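Local coordinates for rhizobiales Sp. Pch2 (Marine metagenome, PDB 6PB3), which is a Trip13-like AAA+ ATPase that probably uses ATP to remodel HORMA domain proteins, helping to regulate cGAS-like enzymes in bacterial immunity against phages, at residues I128-L142 with A182-P196. Numbering follows the deposited sequence.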
loop_
_atom_site.group_PDB
_atom_site.type_symbol
_atom_site.label_atom_id
_atom_site.label_comp_id
_atom_site.label_asym_id
_atom_site.label_seq_id
_atom_site.Cartn_x
_atom_site.Cartn_y
_atom_site.Cartn_z
ATOM N N ILE A 128 9.160 6.012 31.827
ATOM C CA ILE A 128 10.405 5.368 31.419
ATOM C C ILE A 128 11.568 5.866 32.267
ATOM O O ILE A 128 12.376 5.073 32.767
ATOM C CB ILE A 128 10.652 5.603 29.921
ATOM C CG1 ILE A 128 9.632 4.815 29.096
ATOM C CG2 ILE A 128 12.070 5.238 29.557
ATOM C CD1 ILE A 128 9.603 5.194 27.630
ATOM N N SER A 129 11.665 7.188 32.444
ATOM C CA SER A 129 12.678 7.760 33.328
ATOM C C SER A 129 12.606 7.144 34.717
ATOM O O SER A 129 13.614 6.668 35.250
ATOM C CB SER A 129 12.509 9.277 33.416
ATOM O OG SER A 129 12.694 9.874 32.151
ATOM N N ALA A 130 11.416 7.161 35.324
ATOM C CA ALA A 130 11.266 6.619 36.670
ATOM C C ALA A 130 11.756 5.184 36.730
ATOM O O ALA A 130 12.547 4.827 37.608
ATOM C CB ALA A 130 9.808 6.708 37.119
ATOM N N ALA A 131 11.314 4.353 35.783
ATOM C CA ALA A 131 11.736 2.958 35.754
ATOM C C ALA A 131 13.254 2.843 35.719
ATOM O O ALA A 131 13.846 2.032 36.443
ATOM C CB ALA A 131 11.114 2.252 34.550
ATOM N N PHE A 132 13.907 3.666 34.892
ATOM C CA PHE A 132 15.359 3.583 34.799
ATOM C C PHE A 132 16.025 4.122 36.054
ATOM O O PHE A 132 17.038 3.576 36.503
ATOM C CB PHE A 132 15.863 4.322 33.564
ATOM C CG PHE A 132 15.866 3.476 32.331
ATOM C CD1 PHE A 132 16.775 2.442 32.194
ATOM C CD2 PHE A 132 14.946 3.693 31.326
ATOM C CE1 PHE A 132 16.784 1.667 31.060
ATOM C CE2 PHE A 132 14.945 2.912 30.195
ATOM C CZ PHE A 132 15.859 1.900 30.061
ATOM N N GLU A 133 15.472 5.183 36.641
ATOM C CA GLU A 133 16.040 5.690 37.882
ATOM C C GLU A 133 15.942 4.650 38.993
ATOM O O GLU A 133 16.901 4.430 39.743
ATOM C CB GLU A 133 15.341 6.977 38.301
ATOM C CG GLU A 133 15.932 7.558 39.579
ATOM C CD GLU A 133 17.405 7.893 39.435
ATOM O OE1 GLU A 133 17.825 8.273 38.323
ATOM O OE2 GLU A 133 18.145 7.780 40.433
ATOM N N HIS A 134 14.783 4.001 39.115
ATOM C CA HIS A 134 14.636 2.939 40.102
ATOM C C HIS A 134 15.608 1.803 39.820
ATOM O O HIS A 134 16.279 1.305 40.734
ATOM C CB HIS A 134 13.192 2.433 40.111
ATOM C CG HIS A 134 12.905 1.421 41.179
ATOM N ND1 HIS A 134 12.631 0.100 40.894
ATOM C CD2 HIS A 134 12.840 1.536 42.528
ATOM C CE1 HIS A 134 12.411 -0.556 42.020
ATOM N NE2 HIS A 134 12.532 0.292 43.026
ATOM N N THR A 135 15.720 1.400 38.553
ATOM C CA THR A 135 16.609 0.300 38.201
ATOM C C THR A 135 18.050 0.612 38.587
ATOM O O THR A 135 18.746 -0.239 39.157
ATOM C CB THR A 135 16.500 0.007 36.709
ATOM O OG1 THR A 135 15.128 -0.223 36.374
ATOM C CG2 THR A 135 17.314 -1.218 36.345
ATOM N N VAL A 136 18.503 1.840 38.315
ATOM C CA VAL A 136 19.852 2.250 38.697
ATOM C C VAL A 136 20.024 2.188 40.210
ATOM O O VAL A 136 21.024 1.664 40.716
ATOM C CB VAL A 136 20.153 3.659 38.148
ATOM C CG1 VAL A 136 21.487 4.168 38.671
ATOM C CG2 VAL A 136 20.128 3.654 36.624
ATOM N N SER A 137 19.054 2.719 40.955
ATOM C CA SER A 137 19.160 2.736 42.411
ATOM C C SER A 137 19.272 1.321 42.972
ATOM O O SER A 137 20.171 1.023 43.766
ATOM C CB SER A 137 17.959 3.469 43.013
ATOM O OG SER A 137 17.955 3.373 44.424
ATOM N N GLU A 138 18.369 0.431 42.558
ATOM C CA GLU A 138 18.397 -0.939 43.061
ATOM C C GLU A 138 19.688 -1.648 42.674
ATOM O O GLU A 138 20.254 -2.398 43.475
ATOM C CB GLU A 138 17.184 -1.707 42.547
ATOM C CG GLU A 138 15.913 -1.394 43.312
ATOM C CD GLU A 138 16.045 -1.724 44.789
ATOM O OE1 GLU A 138 16.457 -2.863 45.111
ATOM O OE2 GLU A 138 15.757 -0.838 45.623
ATOM N N ALA A 139 20.178 -1.412 41.455
ATOM C CA ALA A 139 21.419 -2.048 41.026
ATOM C C ALA A 139 22.611 -1.566 41.850
ATOM O O ALA A 139 23.560 -2.327 42.080
ATOM C CB ALA A 139 21.655 -1.793 39.538
ATOM N N ARG A 140 22.586 -0.305 42.297
ATOM C CA ARG A 140 23.647 0.195 43.173
ATOM C C ARG A 140 23.618 -0.505 44.525
ATOM O O ARG A 140 24.667 -0.869 45.070
ATOM C CB ARG A 140 23.522 1.710 43.358
ATOM C CG ARG A 140 24.053 2.543 42.192
ATOM C CD ARG A 140 23.800 4.035 42.396
ATOM N NE ARG A 140 24.139 4.808 41.204
ATOM C CZ ARG A 140 23.509 5.922 40.833
ATOM N NH1 ARG A 140 22.500 6.384 41.562
ATOM N NH2 ARG A 140 23.876 6.566 39.729
ATOM N N LYS A 141 22.421 -0.687 45.089
ATOM C CA LYS A 141 22.287 -1.446 46.327
ATOM C C LYS A 141 22.860 -2.849 46.174
ATOM O O LYS A 141 23.568 -3.340 47.061
ATOM C CB LYS A 141 20.816 -1.501 46.741
ATOM C CG LYS A 141 20.510 -2.513 47.830
ATOM C CD LYS A 141 19.033 -2.503 48.210
ATOM C CE LYS A 141 18.755 -3.477 49.354
ATOM N NZ LYS A 141 17.352 -3.400 49.857
ATOM N N LEU A 142 22.583 -3.499 45.049
ATOM C CA LEU A 142 23.093 -4.837 44.785
ATOM C C LEU A 142 24.605 -4.834 44.582
ATOM O O LEU A 142 25.246 -5.884 44.623
ATOM C CB LEU A 142 22.401 -5.433 43.561
ATOM C CG LEU A 142 20.891 -5.595 43.700
ATOM C CD1 LEU A 142 20.370 -6.471 42.584
ATOM C CD2 LEU A 142 20.539 -6.173 45.061
ATOM N N ALA A 182 14.020 9.148 26.475
ATOM C CA ALA A 182 14.137 8.701 27.861
ATOM C C ALA A 182 14.664 7.274 27.940
ATOM O O ALA A 182 15.438 6.936 28.841
ATOM C CB ALA A 182 12.784 8.808 28.562
ATOM N N PHE A 183 14.245 6.423 27.005
ATOM C CA PHE A 183 14.672 5.031 27.001
ATOM C C PHE A 183 16.142 4.911 26.624
ATOM O O PHE A 183 16.901 4.173 27.263
ATOM C CB PHE A 183 13.794 4.253 26.028
ATOM C CG PHE A 183 13.984 2.776 26.086
ATOM C CD1 PHE A 183 13.590 2.056 27.202
ATOM C CD2 PHE A 183 14.552 2.099 25.020
ATOM C CE1 PHE A 183 13.758 0.685 27.255
ATOM C CE2 PHE A 183 14.726 0.732 25.063
ATOM C CZ PHE A 183 14.335 0.024 26.188
ATOM N N ILE A 184 16.551 5.645 25.588
ATOM C CA ILE A 184 17.944 5.661 25.147
ATOM C C ILE A 184 18.854 6.145 26.265
ATOM O O ILE A 184 19.890 5.539 26.559
ATOM C CB ILE A 184 18.087 6.559 23.908
ATOM C CG1 ILE A 184 17.497 5.891 22.675
ATOM C CG2 ILE A 184 19.521 6.979 23.702
ATOM C CD1 ILE A 184 17.128 6.924 21.644
ATOM N N ARG A 185 18.501 7.278 26.871
ATOM C CA ARG A 185 19.277 7.789 27.994
ATOM C C ARG A 185 19.362 6.761 29.116
ATOM O O ARG A 185 20.413 6.612 29.750
ATOM C CB ARG A 185 18.665 9.097 28.494
ATOM C CG ARG A 185 18.765 10.229 27.479
ATOM C CD ARG A 185 18.004 11.467 27.915
ATOM N NE ARG A 185 18.024 12.490 26.873
ATOM C CZ ARG A 185 17.532 13.717 27.017
ATOM N NH1 ARG A 185 16.974 14.080 28.167
ATOM N NH2 ARG A 185 17.598 14.586 26.012
ATOM N N GLY A 186 18.277 6.023 29.361
ATOM C CA GLY A 186 18.306 5.015 30.411
ATOM C C GLY A 186 19.262 3.882 30.090
ATOM O O GLY A 186 20.051 3.459 30.942
ATOM N N ILE A 187 19.205 3.381 28.856
ATOM C CA ILE A 187 20.080 2.292 28.435
ATOM C C ILE A 187 21.542 2.710 28.515
ATOM O O ILE A 187 22.395 1.962 29.003
ATOM C CB ILE A 187 19.722 1.863 27.007
ATOM C CG1 ILE A 187 18.341 1.221 26.984
ATOM C CG2 ILE A 187 20.791 0.948 26.440
ATOM C CD1 ILE A 187 17.927 0.860 25.602
ATOM N N ASP A 188 21.861 3.893 27.988
ATOM C CA ASP A 188 23.235 4.384 28.046
ATOM C C ASP A 188 23.714 4.491 29.484
ATOM O O ASP A 188 24.860 4.147 29.798
ATOM C CB ASP A 188 23.327 5.744 27.358
ATOM C CG ASP A 188 23.149 5.648 25.875
ATOM O OD1 ASP A 188 23.140 4.512 25.359
ATOM O OD2 ASP A 188 23.014 6.701 25.225
ATOM N N ARG A 189 22.841 4.964 30.372
ATOM C CA ARG A 189 23.210 5.123 31.772
ATOM C C ARG A 189 23.538 3.774 32.408
ATOM O O ARG A 189 24.502 3.657 33.175
ATOM C CB ARG A 189 22.070 5.830 32.500
ATOM C CG ARG A 189 22.377 6.335 33.878
ATOM C CD ARG A 189 21.192 7.148 34.355
ATOM N NE ARG A 189 21.154 7.303 35.803
ATOM C CZ ARG A 189 20.064 7.644 36.479
ATOM N NH1 ARG A 189 18.919 7.861 35.838
ATOM N NH2 ARG A 189 20.112 7.755 37.797
ATOM N N LEU A 190 22.763 2.735 32.080
ATOM C CA LEU A 190 23.077 1.397 32.572
ATOM C C LEU A 190 24.390 0.897 31.982
ATOM O O LEU A 190 25.145 0.173 32.646
ATOM C CB LEU A 190 21.944 0.425 32.235
ATOM C CG LEU A 190 20.592 0.634 32.922
ATOM C CD1 LEU A 190 19.618 -0.501 32.589
ATOM C CD2 LEU A 190 20.771 0.765 34.417
ATOM N N GLY A 191 24.667 1.255 30.722
ATOM C CA GLY A 191 25.883 0.785 30.082
ATOM C C GLY A 191 27.119 1.512 30.569
ATOM O O GLY A 191 28.165 0.892 30.786
ATOM N N ASN A 192 27.001 2.826 30.792
ATOM C CA ASN A 192 28.125 3.606 31.299
ATOM C C ASN A 192 28.634 3.045 32.622
ATOM O O ASN A 192 29.846 2.895 32.817
ATOM C CB ASN A 192 27.714 5.073 31.452
ATOM C CG ASN A 192 27.879 5.868 30.168
ATOM O OD1 ASN A 192 28.657 5.496 29.284
ATOM N ND2 ASN A 192 27.152 6.976 30.065
ATOM N N GLY A 193 27.728 2.686 33.521
ATOM C CA GLY A 193 28.145 2.150 34.796
ATOM C C GLY A 193 28.462 0.673 34.725
ATOM O O GLY A 193 28.186 -0.019 33.746
ATOM N N ALA A 194 29.071 0.183 35.799
ATOM C CA ALA A 194 29.269 -1.244 35.982
ATOM C C ALA A 194 28.101 -1.893 36.713
ATOM O O ALA A 194 28.252 -2.992 37.256
ATOM C CB ALA A 194 30.571 -1.503 36.736
ATOM N N LEU A 195 26.950 -1.234 36.737
ATOM C CA LEU A 195 25.829 -1.714 37.525
ATOM C C LEU A 195 25.309 -3.032 36.960
ATOM O O LEU A 195 25.134 -3.164 35.742
ATOM C CB LEU A 195 24.709 -0.681 37.537
ATOM C CG LEU A 195 25.107 0.741 37.934
ATOM C CD1 LEU A 195 24.013 1.729 37.566
ATOM C CD2 LEU A 195 25.414 0.811 39.423
ATOM N N PRO A 196 25.055 -4.017 37.812
ATOM C CA PRO A 196 24.506 -5.320 37.372
ATOM C C PRO A 196 23.025 -5.211 37.012
ATOM O O PRO A 196 22.125 -5.579 37.783
ATOM C CB PRO A 196 24.727 -6.207 38.600
ATOM C CG PRO A 196 24.601 -5.250 39.755
ATOM C CD PRO A 196 25.187 -3.937 39.279
#
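Phe132 lays its ring flat on the backbone of Gly186, where two helices of the AAA+ P-loop NTPase core run side by side. Helices 124-141 and 179-192 point the same way, 11° apart between the segment axes, and pack on the central sheet, where Phe132 also meets Leu155 and Val199. The contact is a CH-pi interaction: Gly186 CA lies 3.5 Å from the Phe132 ring centroid, 13° off the normal, a close approach that glycine permits. In plane at the ring's edge stand Leu190 CD1 and Phe183 CD1, the latter 3.4 Å from Phe132 CE2. The Phe132 side chain is the knob in a hole formed by Phe183, Gly186, Ile187 and Leu190; the two phenyl planes meet at an oblique 61°.

Further along, Val136 divides its methyls: CG2 faces Leu190 CD2 at 3.7 Å and also lies over one face of the Arg189 guanidinium, offset toward its rim near NE, while CG1 reaches Leu195 CD1. Beyond helix 179-192, Leu195 CB packs on Ala139 CB at 3.8 Å, and Pro196 leads into strand 197-203.

At the solvent-exposed border, Arg189, its CG anti to the backbone N, extends into a salt bridge with Glu133, whose chain bends at chi2. Both terminal nitrogens converge on Glu133 OE1: the separation from Arg189 NH2, 2.4 Å, is very short and its exact value doubtful, and Arg189 NH1 makes a weak bond at 2.7 Å.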